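Local coordinates for uncharacterized protein (PDB 2B4W) that is of unknown function, though its family belongs to the beta-fructosidase clan of five-bladed beta-propellers, consistent with a role in carbohydrate recognition or processing, at residues Tyr111-Arg116 with Leu122-Arg127; His44-Val49 with Asn91-Gly96; Ser58-Phe63 with Glu82-Ala87; Ser149-Arg152 with Ala157-Gly160. All blocks are in the same frame, centred on the assembly; numbering follows the deposited sequence.

Interaction 1. Residues Tyr111-Arg116 with Leu122-Arg127; sequences YGYFYR and LTYFTR
A classic beta bulge interrupts the hairpin of strands 110-116 and 121-127 where Phe-125 and Thr-126 both face Phe-114. The carbonyl Phe-114 O is shared: Phe-125 N reaches it at 2.8 Å, and Thr-126 N adds a weak bond of 3.3 Å. In return Phe-114 N donates to Thr-126 O at 2.8 Å, and beyond the bulge Arg-116 and Thr-123 exchange a pair of backbone bonds. The extra residue shifts the register by one. On one face of the hairpin three tyrosines cluster. Tyr-124, with CG anti to its own nitrogen (chi1 172°), lies over its partner strand and turns its edge to two rings: to the face of Tyr-113, centroids 5.0 Å apart and planes at 56°, and to the face of Tyr-115, at 5.8 Å and 80°. Arg-127 runs alongside Tyr-111, its CD 3.4 Å from Tyr-111 CD2, while the ring atom CE2 lies over one face of the guanidinium. The Phe-125 ring is sandwiched on the other side of the hairpin. Arg-116 CD sits 4.0 Å from the ring centroid in a CH-pi contact, and Thr-126 CG2 covers the opposite face. Farther out over Arg-116's face, its guanidinium salt-bridges Glu-92; any cation-pi attraction is weak. Its charge is answered by a carboxylate on the next strand, and the ring mainly packs against the methylene chain.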
loop_
_atom_site.group_PDB
_atom_site.type_symbol
_atom_site.label_atom_id
_atom_site.label_comp_id
_atom_site.label_asym_id
_atom_site.label_seq_id
_atom_site.Cartn_x
_atom_site.Cartn_y
_atom_site.Cartn_z
ATOM N N TYR A 111 6.671 -14.936 -1.270
ATOM C CA TYR A 111 5.311 -15.119 -0.832
ATOM C C TYR A 111 4.768 -13.869 -0.123
ATOM O O TYR A 111 5.558 -13.156 0.490
ATOM C CB TYR A 111 5.160 -16.258 0.182
ATOM C CG TYR A 111 5.706 -17.589 -0.267
ATOM C CD1 TYR A 111 7.069 -17.852 -0.222
ATOM C CD2 TYR A 111 4.851 -18.584 -0.726
ATOM C CE1 TYR A 111 7.568 -19.067 -0.635
ATOM C CE2 TYR A 111 5.345 -19.808 -1.138
ATOM C CZ TYR A 111 6.700 -20.042 -1.090
ATOM O OH TYR A 111 7.205 -21.263 -1.497
ATOM N N GLY A 112 3.461 -13.690 -0.239
ATOM C CA GLY A 112 2.716 -12.771 0.620
ATOM C C GLY A 112 2.352 -13.533 1.902
ATOM O O GLY A 112 1.583 -14.489 1.791
ATOM N N TYR A 113 2.890 -13.137 3.040
ATOM C CA TYR A 113 2.647 -13.656 4.371
ATOM C C TYR A 113 1.639 -12.793 5.143
ATOM O O TYR A 113 1.766 -11.564 5.104
ATOM C CB TYR A 113 3.919 -13.701 5.214
ATOM C CG TYR A 113 4.771 -14.934 5.183
ATOM C CD1 TYR A 113 4.774 -15.828 4.120
ATOM C CD2 TYR A 113 5.605 -15.188 6.272
ATOM C CE1 TYR A 113 5.586 -16.947 4.148
ATOM C CE2 TYR A 113 6.418 -16.303 6.304
ATOM C CZ TYR A 113 6.399 -17.177 5.235
ATOM O OH TYR A 113 7.220 -18.281 5.289
ATOM N N PHE A 114 0.702 -13.442 5.825
ATOM C CA PHE A 114 -0.393 -12.791 6.535
ATOM C C PHE A 114 -0.402 -13.217 8.003
ATOM O O PHE A 114 -0.237 -14.397 8.309
ATOM C CB PHE A 114 -1.766 -13.103 5.929
ATOM C CG PHE A 114 -2.045 -12.398 4.613
ATOM C CD1 PHE A 114 -1.591 -12.930 3.417
ATOM C CD2 PHE A 114 -2.765 -11.212 4.616
ATOM C CE1 PHE A 114 -1.853 -12.276 2.230
ATOM C CE2 PHE A 114 -3.038 -10.566 3.426
ATOM C CZ PHE A 114 -2.569 -11.091 2.247
ATOM N N TYR A 115 -0.601 -12.240 8.855
ATOM C CA TYR A 115 -0.595 -12.264 10.299
ATOM C C TYR A 115 -1.864 -11.566 10.788
ATOM O O TYR A 115 -2.347 -10.640 10.127
ATOM C CB TYR A 115 0.589 -11.540 10.938
ATOM C CG TYR A 115 1.941 -11.950 10.426
ATOM C CD1 TYR A 115 2.310 -11.620 9.131
ATOM C CD2 TYR A 115 2.833 -12.658 11.221
ATOM C CE1 TYR A 115 3.539 -11.984 8.632
ATOM C CE2 TYR A 115 4.077 -13.034 10.729
ATOM C CZ TYR A 115 4.412 -12.687 9.434
ATOM O OH TYR A 115 5.632 -13.026 8.892
ATOM N N ARG A 116 -2.351 -12.014 11.928
ATOM C CA ARG A 116 -3.546 -11.370 12.488
ATOM C C ARG A 116 -3.311 -11.066 13.960
ATOM O O ARG A 116 -2.470 -11.674 14.632
ATOM C CB ARG A 116 -4.789 -12.232 12.302
ATOM C CG ARG A 116 -4.711 -13.591 12.982
ATOM C CD ARG A 116 -5.806 -14.516 12.443
ATOM N NE ARG A 116 -7.094 -14.159 13.035
ATOM C CZ ARG A 116 -8.292 -14.464 12.554
ATOM N NH1 ARG A 116 -8.424 -15.165 11.435
ATOM N NH2 ARG A 116 -9.375 -14.059 13.212
ATOM N N LEU A 122 1.055 -9.931 16.538
ATOM C CA LEU A 122 0.667 -10.458 15.245
ATOM C C LEU A 122 1.046 -11.911 15.070
ATOM O O LEU A 122 2.176 -12.326 15.293
ATOM C CB LEU A 122 1.302 -9.602 14.137
ATOM C CG LEU A 122 0.819 -8.141 14.171
ATOM C CD1 LEU A 122 1.655 -7.233 13.297
ATOM C CD2 LEU A 122 -0.664 -8.083 13.783
ATOM N N THR A 123 0.065 -12.708 14.683
ATOM C CA THR A 123 0.293 -14.147 14.630
ATOM C C THR A 123 0.148 -14.612 13.184
ATOM O O THR A 123 -0.926 -14.406 12.638
ATOM C CB THR A 123 -0.691 -14.938 15.510
ATOM O OG1 THR A 123 -0.549 -14.572 16.889
ATOM C CG2 THR A 123 -0.393 -16.436 15.431
ATOM N N TYR A 124 1.204 -15.192 12.623
ATOM C CA TYR A 124 1.121 -15.713 11.268
ATOM C C TYR A 124 -0.109 -16.585 11.105
ATOM O O TYR A 124 -0.427 -17.405 11.971
ATOM C CB TYR A 124 2.410 -16.505 10.938
ATOM C CG TYR A 124 2.288 -17.219 9.608
ATOM C CD1 TYR A 124 2.513 -16.520 8.433
ATOM C CD2 TYR A 124 1.960 -18.566 9.508
ATOM C CE1 TYR A 124 2.410 -17.147 7.204
ATOM C CE2 TYR A 124 1.844 -19.198 8.287
ATOM C CZ TYR A 124 2.073 -18.481 7.134
ATOM O OH TYR A 124 1.960 -19.111 5.922
ATOM N N PHE A 125 -0.854 -16.482 10.001
ATOM C CA PHE A 125 -1.906 -17.492 9.851
ATOM C C PHE A 125 -1.977 -18.015 8.420
ATOM O O PHE A 125 -2.530 -19.102 8.203
ATOM C CB PHE A 125 -3.277 -17.010 10.347
ATOM C CG PHE A 125 -3.980 -15.981 9.479
ATOM C CD1 PHE A 125 -3.565 -14.660 9.507
ATOM C CD2 PHE A 125 -5.035 -16.289 8.642
ATOM C CE1 PHE A 125 -4.181 -13.706 8.721
ATOM C CE2 PHE A 125 -5.673 -15.348 7.854
ATOM C CZ PHE A 125 -5.227 -14.038 7.890
ATOM N N THR A 126 -1.467 -17.367 7.382
ATOM C CA THR A 126 -1.648 -17.881 6.027
ATOM C C THR A 126 -0.777 -17.078 5.062
ATOM O O THR A 126 -0.111 -16.144 5.512
ATOM C CB THR A 126 -3.108 -17.830 5.571
ATOM O OG1 THR A 126 -3.340 -18.822 4.560
ATOM C CG2 THR A 126 -3.407 -16.487 4.910
ATOM N N ARG A 127 -0.786 -17.468 3.789
ATOM C CA ARG A 127 0.057 -16.877 2.773
ATOM C C ARG A 127 -0.477 -17.111 1.368
ATOM O O ARG A 127 -1.344 -17.939 1.128
ATOM C CB ARG A 127 1.482 -17.454 2.852
ATOM C CG ARG A 127 1.468 -18.974 2.632
ATOM C CD ARG A 127 2.490 -19.302 1.560
ATOM N NE ARG A 127 2.831 -20.705 1.467
ATOM C CZ ARG A 127 2.547 -21.566 0.507
ATOM N NH1 ARG A 127 1.861 -21.254 -0.587
ATOM N NH2 ARG A 127 2.973 -22.823 0.647
#

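Interaction 2. Residues His44-Val49 with Asn91-Gly96; sequences HIYGRV and NEMIFG
Met-93, a selenomethionine here, is the first residue of 91-96 to touch Tyr-46. Its chain leaves the strand extended, with chi1 at -177° and chi2 likewise anti, which carries the selenium to the tyrosine from the opposite direction; the bend at chi3 sets only the terminal methyl. The approach is to the rim of the ring. Selenium lies 5.0 Å from the Tyr-46 centroid and 77° off the ring normal, an edge-on Met-aromatic contact, and Met-93 CE sits in the plane of the ring, 3.9 Å from Tyr-46 CE2. Selenium also comes within 3.2 Å of Tyr-46 OH, a tight approach; the hydroxyl itself is hydrogen-bonded to Pro-119 O.

Tyr-46 belongs to strand 42-50 of the large mixed sheet, whereas Met-93 belongs to the four-stranded antiparallel meander running from 84 to 127. With no backbone bonds between them, the two strands meet solely through side chains. This is packing of one sheet on another, consistent with adjacent blades of a beta-propeller.

Two residues on, Phe-95 points the same way as Met-93 and comes over one face of the ring whose edge Met-93 meets. Phe-95 CE1 stands over the centre of that ring, 3.8 Å from Tyr-46 CG, while Phe-95 CD1 is 3.8 Å from Tyr-46 CE2. The ring planes stand at 47°, with centroids 4.6 Å apart, so the pair is oblique. Trp-79 meets both rings, and Leu-122 from the hairpin's outer strand touches Tyr-46, Met-93 and Phe-95 alike.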
loop_
_atom_site.group_PDB
_atom_site.type_symbol
_atom_site.label_atom_id
_atom_site.label_comp_id
_atom_site.label_asym_id
_atom_site.label_seq_id
_atom_site.Cartn_x
_atom_site.Cartn_y
_atom_site.Cartn_z
ATOM N N HIS A 44 0.931 5.530 13.981
ATOM C CA HIS A 44 2.016 4.582 13.758
ATOM C C HIS A 44 2.121 4.281 12.257
ATOM O O HIS A 44 1.256 4.593 11.435
ATOM C CB HIS A 44 1.802 3.284 14.484
ATOM C CG HIS A 44 1.869 3.285 15.966
ATOM N ND1 HIS A 44 0.811 3.656 16.760
ATOM C CD2 HIS A 44 2.881 2.935 16.809
ATOM C CE1 HIS A 44 1.183 3.536 18.024
ATOM N NE2 HIS A 44 2.434 3.104 18.101
ATOM N N ILE A 45 3.250 3.674 11.919
ATOM C CA ILE A 45 3.489 3.236 10.552
ATOM C C ILE A 45 4.488 2.066 10.560
ATOM O O ILE A 45 5.411 2.076 11.374
ATOM C CB ILE A 45 3.967 4.365 9.637
ATOM C CG1 ILE A 45 3.737 4.017 8.178
ATOM C CG2 ILE A 45 5.419 4.759 9.873
ATOM C CD1 ILE A 45 3.984 5.099 7.154
ATOM N N TYR A 46 4.252 1.084 9.691
ATOM C CA TYR A 46 5.279 0.075 9.438
ATOM C C TYR A 46 6.126 0.520 8.249
ATOM O O TYR A 46 5.588 1.007 7.254
ATOM C CB TYR A 46 4.705 -1.300 9.106
ATOM C CG TYR A 46 3.941 -1.939 10.230
ATOM C CD1 TYR A 46 4.574 -2.597 11.278
ATOM C CD2 TYR A 46 2.555 -1.876 10.212
ATOM C CE1 TYR A 46 3.847 -3.183 12.309
ATOM C CE2 TYR A 46 1.834 -2.450 11.228
ATOM C CZ TYR A 46 2.475 -3.099 12.266
ATOM O OH TYR A 46 1.678 -3.641 13.234
ATOM N N GLY A 47 7.431 0.338 8.339
ATOM C CA GLY A 47 8.321 0.662 7.240
ATOM C C GLY A 47 9.222 -0.508 6.867
ATOM O O GLY A 47 9.575 -1.374 7.670
ATOM N N ARG A 48 9.578 -0.483 5.593
ATOM C CA ARG A 48 10.565 -1.413 5.049
ATOM C C ARG A 48 11.923 -0.757 5.221
ATOM O O ARG A 48 12.121 0.377 4.749
ATOM C CB ARG A 48 10.242 -1.760 3.614
ATOM C CG ARG A 48 11.281 -2.414 2.753
ATOM C CD ARG A 48 10.917 -2.394 1.258
ATOM N NE ARG A 48 11.823 -3.233 0.523
ATOM C CZ ARG A 48 11.796 -3.823 -0.631
ATOM N NH1 ARG A 48 10.818 -3.745 -1.504
ATOM N NH2 ARG A 48 12.860 -4.569 -0.966
ATOM N N VAL A 49 12.776 -1.389 5.972
ATOM C CA VAL A 49 14.092 -0.958 6.379
ATOM C C VAL A 49 15.189 -1.799 5.710
ATOM O O VAL A 49 15.333 -3.004 5.862
ATOM C CB VAL A 49 14.231 -1.014 7.907
ATOM C CG1 VAL A 49 15.492 -0.292 8.351
ATOM C CG2 VAL A 49 12.984 -0.382 8.515
ATOM N N ASN A 91 -12.515 -5.613 13.417
ATOM C CA ASN A 91 -11.927 -5.025 14.623
ATOM C C ASN A 91 -10.541 -5.502 14.959
ATOM O O ASN A 91 -10.077 -5.285 16.065
ATOM C CB ASN A 91 -12.909 -5.275 15.804
ATOM C CG ASN A 91 -14.205 -4.549 15.425
ATOM O OD1 ASN A 91 -15.261 -5.155 15.322
ATOM N ND2 ASN A 91 -14.130 -3.241 15.185
ATOM N N GLU A 92 -9.869 -6.109 13.977
ATOM C CA GLU A 92 -8.475 -6.474 14.178
ATOM C C GLU A 92 -7.658 -6.194 12.913
ATOM O O GLU A 92 -8.190 -5.997 11.814
ATOM C CB GLU A 92 -8.334 -7.940 14.593
ATOM C CG GLU A 92 -8.475 -8.942 13.469
ATOM C CD GLU A 92 -8.096 -10.365 13.832
ATOM O OE1 GLU A 92 -7.443 -10.583 14.869
ATOM O OE2 GLU A 92 -8.453 -11.291 13.063
HETATM N N MSE A 93 -6.366 -6.195 13.178
HETATM C CA MSE A 93 -5.350 -5.984 12.164
HETATM C C MSE A 93 -5.048 -7.329 11.473
HETATM O O MSE A 93 -4.843 -8.338 12.144
HETATM C CB MSE A 93 -4.079 -5.373 12.757
HETATM C CG MSE A 93 -3.004 -5.072 11.713
HETATM SE SE MSE A 93 -1.345 -4.378 12.403
HETATM C CE MSE A 93 -1.977 -2.560 12.196
ATOM N N ILE A 94 -5.028 -7.291 10.164
ATOM C CA ILE A 94 -4.507 -8.209 9.181
ATOM C C ILE A 94 -3.285 -7.498 8.577
ATOM O O ILE A 94 -3.435 -6.554 7.805
ATOM C CB ILE A 94 -5.511 -8.607 8.127
ATOM C CG1 ILE A 94 -6.766 -9.308 8.654
ATOM C CG2 ILE A 94 -4.865 -9.504 7.062
ATOM C CD1 ILE A 94 -6.489 -10.249 9.803
ATOM N N PHE A 95 -2.128 -7.964 9.007
ATOM C CA PHE A 95 -0.826 -7.431 8.629
ATOM C C PHE A 95 -0.128 -8.413 7.684
ATOM O O PHE A 95 -0.189 -9.620 7.903
ATOM C CB PHE A 95 0.030 -7.174 9.840
ATOM C CG PHE A 95 1.521 -6.971 9.606
ATOM C CD1 PHE A 95 2.029 -5.721 9.289
ATOM C CD2 PHE A 95 2.428 -8.012 9.722
ATOM C CE1 PHE A 95 3.396 -5.524 9.112
ATOM C CE2 PHE A 95 3.787 -7.831 9.555
ATOM C CZ PHE A 95 4.283 -6.572 9.264
ATOM N N GLY A 96 0.512 -7.864 6.665
ATOM C CA GLY A 96 1.213 -8.687 5.706
ATOM C C GLY A 96 2.467 -8.035 5.190
ATOM O O GLY A 96 2.811 -6.857 5.311
#

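Interaction 3. Residues Ser58-Phe63 with Glu82-Ala87; sequences SHVRLF and EDPYIA
A sparse, buried packing contact joins Val-60 to Pro-84 and Ser-58 to Glu-82, where the chain passes from the large mixed sheet into the four-stranded meander that begins with strand 84-89. No direct hydrogen bond crosses it. The apolar half is one branch of valine against a proline ring: Val-60 CG2 lies 3.8 Å from Pro-84 CG and 3.9 Å from Pro-84 CB, the valine and proline passing side by side and running opposite ways. The other methyl is more remote, with Val-60 CG1 4.2 Å from Pro-84 CG. Val-60 holds CG1 anti to its nitrogen (chi1 162°), which turns CG2 to the proline. Tyr-46 packs on the same Pro-84, and Trp-79 on Val-60.

Two residues back on each segment the character changes. Ser-58 CB touches Glu-82 CG at 4.0 Å, and a water joins the polar parts. It accepts from Ser-58 N at 3.3 Å and donates to Glu-82 OE2 at 2.5 Å, a distance unusually short and perhaps imprecise. The chain turns a corner at Asp-83, whose carboxylate is salt-bridged to Arg-48 of strand 42-50.

Glu-82 is buried, and among its polar neighbours is Arg-48, though only as a long, weak ion pair. The contact thus divides in two: a polar end bridged by water at Ser-58 and Glu-82, and a Val-60 and Pro-84 end that depends on shape and dispersion alone.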
loop_
_atom_site.group_PDB
_atom_site.type_symbol
_atom_site.label_atom_id
_atom_site.label_comp_id
_atom_site.label_asym_id
_atom_site.label_seq_id
_atom_site.Cartn_x
_atom_site.Cartn_y
_atom_site.Cartn_z
ATOM N N SER A 58 15.939 -6.520 3.468
ATOM C CA SER A 58 15.002 -5.755 4.266
ATOM C C SER A 58 14.496 -6.549 5.456
ATOM O O SER A 58 14.496 -7.767 5.371
ATOM C CB SER A 58 13.803 -5.338 3.392
ATOM O OG SER A 58 14.415 -4.895 2.201
ATOM N N HIS A 59 14.114 -5.779 6.458
ATOM C CA HIS A 59 13.291 -6.236 7.559
ATOM C C HIS A 59 12.194 -5.178 7.744
ATOM O O HIS A 59 12.254 -4.136 7.090
ATOM C CB HIS A 59 14.100 -6.448 8.831
ATOM C CG HIS A 59 14.716 -5.186 9.351
ATOM N ND1 HIS A 59 15.767 -4.552 8.745
ATOM C CD2 HIS A 59 14.413 -4.436 10.427
ATOM C CE1 HIS A 59 16.096 -3.472 9.422
ATOM N NE2 HIS A 59 15.281 -3.367 10.473
ATOM N N VAL A 60 11.218 -5.435 8.594
ATOM C CA VAL A 60 10.179 -4.445 8.824
ATOM C C VAL A 60 10.224 -3.968 10.270
ATOM O O VAL A 60 10.346 -4.753 11.211
ATOM C CB VAL A 60 8.757 -4.974 8.561
ATOM C CG1 VAL A 60 7.746 -4.054 9.252
ATOM C CG2 VAL A 60 8.488 -5.116 7.074
ATOM N N ARG A 61 10.133 -2.657 10.446
ATOM C CA ARG A 61 10.002 -2.097 11.785
ATOM C C ARG A 61 8.650 -1.399 11.967
ATOM O O ARG A 61 7.988 -1.005 11.005
ATOM C CB ARG A 61 11.125 -1.112 12.082
ATOM C CG ARG A 61 12.502 -1.754 12.184
ATOM C CD ARG A 61 12.650 -2.679 13.363
ATOM N NE ARG A 61 12.799 -2.039 14.649
ATOM C CZ ARG A 61 13.664 -1.198 15.166
ATOM N NH1 ARG A 61 14.711 -0.701 14.522
ATOM N NH2 ARG A 61 13.467 -0.831 16.431
ATOM N N LEU A 62 8.262 -1.255 13.220
ATOM C CA LEU A 62 7.103 -0.456 13.599
ATOM C C LEU A 62 7.635 0.901 14.082
ATOM O O LEU A 62 8.539 0.854 14.912
ATOM C CB LEU A 62 6.286 -1.102 14.706
ATOM C CG LEU A 62 5.082 -0.327 15.257
ATOM C CD1 LEU A 62 3.927 -0.292 14.258
ATOM C CD2 LEU A 62 4.649 -0.945 16.581
ATOM N N PHE A 63 7.066 1.985 13.561
ATOM C CA PHE A 63 7.343 3.339 13.964
ATOM C C PHE A 63 6.105 4.075 14.525
ATOM O O PHE A 63 4.977 3.965 14.024
ATOM C CB PHE A 63 7.861 4.187 12.809
ATOM C CG PHE A 63 9.094 3.651 12.103
ATOM C CD1 PHE A 63 8.975 2.640 11.175
ATOM C CD2 PHE A 63 10.334 4.192 12.379
ATOM C CE1 PHE A 63 10.115 2.150 10.539
ATOM C CE2 PHE A 63 11.466 3.737 11.742
ATOM C CZ PHE A 63 11.333 2.712 10.832
ATOM N N GLU A 82 9.567 -7.567 3.367
ATOM C CA GLU A 82 9.538 -6.369 2.569
ATOM C C GLU A 82 8.113 -5.811 2.433
ATOM O O GLU A 82 7.145 -6.546 2.618
ATOM C CB GLU A 82 10.068 -6.617 1.142
ATOM C CG GLU A 82 11.340 -7.450 1.099
ATOM C CD GLU A 82 11.876 -7.646 -0.304
ATOM O OE1 GLU A 82 11.086 -7.620 -1.275
ATOM O OE2 GLU A 82 13.106 -7.826 -0.414
ATOM N N ASP A 83 8.000 -4.541 2.070
ATOM C CA ASP A 83 6.751 -3.888 1.694
ATOM C C ASP A 83 5.570 -4.241 2.593
ATOM O O ASP A 83 4.664 -4.953 2.144
ATOM C CB ASP A 83 6.361 -4.270 0.273
ATOM C CG ASP A 83 7.469 -3.950 -0.714
ATOM O OD1 ASP A 83 8.367 -3.190 -0.306
ATOM O OD2 ASP A 83 7.412 -4.465 -1.846
ATOM N N PRO A 84 5.588 -3.758 3.825
ATOM C CA PRO A 84 4.496 -4.109 4.748
ATOM C C PRO A 84 3.178 -3.430 4.355
ATOM O O PRO A 84 3.151 -2.442 3.627
ATOM C CB PRO A 84 5.001 -3.606 6.084
ATOM C CG PRO A 84 6.010 -2.564 5.764
ATOM C CD PRO A 84 6.584 -2.847 4.417
ATOM N N TYR A 85 2.056 -3.976 4.804
ATOM C CA TYR A 85 0.717 -3.531 4.435
ATOM C C TYR A 85 -0.322 -4.014 5.446
ATOM O O TYR A 85 -0.195 -5.077 6.042
ATOM C CB TYR A 85 0.265 -3.962 3.051
ATOM C CG TYR A 85 0.257 -5.419 2.700
ATOM C CD1 TYR A 85 1.453 -6.000 2.271
ATOM C CD2 TYR A 85 -0.879 -6.214 2.777
ATOM C CE1 TYR A 85 1.485 -7.342 1.934
ATOM C CE2 TYR A 85 -0.841 -7.555 2.443
ATOM C CZ TYR A 85 0.350 -8.110 2.020
ATOM O OH TYR A 85 0.448 -9.437 1.675
ATOM N N ILE A 86 -1.359 -3.190 5.617
ATOM C CA ILE A 86 -2.315 -3.476 6.676
ATOM C C ILE A 86 -3.754 -3.332 6.183
ATOM O O ILE A 86 -4.058 -2.697 5.183
ATOM C CB ILE A 86 -2.187 -2.563 7.915
ATOM C CG1 ILE A 86 -2.285 -1.064 7.584
ATOM C CG2 ILE A 86 -0.945 -2.854 8.730
ATOM C CD1 ILE A 86 -2.334 -0.206 8.844
ATOM N N ALA A 87 -4.621 -3.962 6.972
ATOM C CA ALA A 87 -6.060 -3.854 6.776
ATOM C C ALA A 87 -6.739 -4.124 8.109
ATOM O O ALA A 87 -6.137 -4.751 8.977
ATOM C CB ALA A 87 -6.566 -4.771 5.691
HETATM O O HOH W 1 14.127 -8.603 1.745
#

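Interaction 4. Residues Ser149-Arg152 with Ala157-Gly160; sequences SRPR and ASIG
Ser-149 makes the regular end of this contact, pairing with Gly-160 as an antiparallel hydrogen-bonded pair. Ser-149 N gives a bond of 3.0 Å to Gly-160 O, and Gly-160 N returns one of 3.2 Å to Ser-149 O. Both donors stand well above the plane of the carbonyl they reach, about 59° out of it, and not on a lone pair. With chi1 at 64°, the serine hydroxyl is swung over the glycine, Ser-149 OG 3.2 Å from Gly-160 CA, close against a backbone with no side chain there.

Arg-150 keeps its backbone near the second segment through a CA-H...O contact, its CA 3.3 Å from Ser-158 O. The first methylenes of its side chain pass the same oxygen; bends at chi2 and chi3 then turn the guanidinium away to Gly-190 O and Asp-134.

Pro-151 has no N-H to offer. Its CD, 3.4 Å from Ser-158 O, occupies the ground where a strand donor might have stood. Its carbonyl does bond: Pro-151 O accepts from Ser-158 N at 2.8 Å, nearly along the C=O axis, and lies 3.0 Å from Ala-157 CA in a further CA-H...O contact.

Arg-152 adds a light apolar touch, its CG 3.9 Å from Ala-157 CB, and its CB lies over one face of the Arg-150 guanidinium. The extended chain then runs off to a cation-pi contact with Trp-189.

The pairing thus carries on past the ends of strands 145-149 and 159-164, the two middle strands of their antiparallel sheet, with strand 188-198 of the next sheet alongside at Trp-189.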
loop_
_atom_site.group_PDB
_atom_site.type_symbol
_atom_site.label_atom_id
_atom_site.label_comp_id
_atom_site.label_asym_id
_atom_site.label_seq_id
_atom_site.Cartn_x
_atom_site.Cartn_y
_atom_site.Cartn_z
ATOM N N SER A 149 -5.467 -10.120 -5.956
ATOM C CA SER A 149 -4.255 -10.859 -6.274
ATOM C C SER A 149 -3.397 -10.096 -7.262
ATOM O O SER A 149 -3.843 -9.057 -7.749
ATOM C CB SER A 149 -4.645 -12.205 -6.907
ATOM O OG SER A 149 -5.312 -11.937 -8.143
ATOM N N ARG A 150 -2.197 -10.578 -7.555
ATOM C CA ARG A 150 -1.317 -9.898 -8.492
ATOM C C ARG A 150 -0.343 -10.870 -9.149
ATOM O O ARG A 150 0.865 -10.825 -8.897
ATOM C CB ARG A 150 -0.527 -8.770 -7.812
ATOM C CG ARG A 150 -0.335 -7.535 -8.672
ATOM C CD ARG A 150 0.569 -7.795 -9.876
ATOM N NE ARG A 150 1.889 -8.158 -9.382
ATOM C CZ ARG A 150 2.999 -7.449 -9.353
ATOM N NH1 ARG A 150 3.056 -6.209 -9.822
ATOM N NH2 ARG A 150 4.102 -7.995 -8.838
ATOM N N PRO A 151 -0.816 -11.751 -10.012
ATOM C CA PRO A 151 0.140 -12.570 -10.778
ATOM C C PRO A 151 1.009 -11.717 -11.696
ATOM O O PRO A 151 0.555 -10.905 -12.491
ATOM C CB PRO A 151 -0.760 -13.498 -11.599
ATOM C CG PRO A 151 -2.097 -12.841 -11.619
ATOM C CD PRO A 151 -2.216 -12.064 -10.330
ATOM N N ARG A 152 2.315 -11.913 -11.580
ATOM C CA ARG A 152 3.254 -11.259 -12.484
ATOM C C ARG A 152 4.337 -12.232 -12.940
ATOM O O ARG A 152 5.036 -12.818 -12.109
ATOM C CB ARG A 152 3.893 -10.048 -11.811
ATOM C CG ARG A 152 4.871 -9.289 -12.686
ATOM C CD ARG A 152 5.729 -8.319 -11.887
ATOM N NE ARG A 152 6.611 -7.549 -12.756
ATOM C CZ ARG A 152 7.631 -6.814 -12.347
ATOM N NH1 ARG A 152 7.941 -6.707 -11.062
ATOM N NH2 ARG A 152 8.361 -6.164 -13.246
ATOM N N ALA A 157 1.596 -9.805 -16.095
ATOM C CA ALA A 157 1.033 -9.196 -14.892
ATOM C C ALA A 157 -0.453 -8.879 -15.020
ATOM O O ALA A 157 -0.978 -8.324 -15.981
ATOM C CB ALA A 157 1.768 -7.915 -14.509
ATOM N N SER A 158 -1.184 -9.242 -13.970
ATOM C CA SER A 158 -2.606 -8.929 -13.916
ATOM C C SER A 158 -2.953 -8.554 -12.481
ATOM O O SER A 158 -2.237 -8.946 -11.556
ATOM C CB SER A 158 -3.443 -10.116 -14.377
ATOM O OG SER A 158 -4.639 -10.253 -13.634
ATOM N N ILE A 159 -4.024 -7.803 -12.332
ATOM C CA ILE A 159 -4.578 -7.595 -11.011
ATOM C C ILE A 159 -5.925 -8.327 -11.033
ATOM O O ILE A 159 -6.752 -8.010 -11.888
ATOM C CB ILE A 159 -4.851 -6.153 -10.583
ATOM C CG1 ILE A 159 -3.648 -5.338 -10.129
ATOM C CG2 ILE A 159 -5.919 -6.198 -9.493
ATOM C CD1 ILE A 159 -3.704 -3.858 -10.450
ATOM N N GLY A 160 -6.038 -9.267 -10.110
ATOM C CA GLY A 160 -7.228 -10.074 -9.954
ATOM C C GLY A 160 -7.993 -9.747 -8.685
ATOM O O GLY A 160 -7.524 -9.009 -7.821
#

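Interactions 1, 2 and 3 form one continuous region, while interaction 4 stands apart, its nearest atoms about 9 Å from interactions 1 and 3. Interactions 2 and 3 are closest, with centres about 6 Å apart; Ile-45 N to Phe-63 O at 2.7 Å ties their first segments together, and the salt bridge of Arg-48 NH1 to Asp-83 OD1 at 2.8 Å ties strand 42-50 to the corner leading into the meander. Interaction 1 lies within that meander: Tyr-115 N approaches Phe-95 O at 2.8 Å, and Tyr-85 OH packs on Phe-114 CZ at 3.5 Å. Interaction 4, in the following sheet, is consistent with another blade. The model carries no ligand that would relate these contacts to a site.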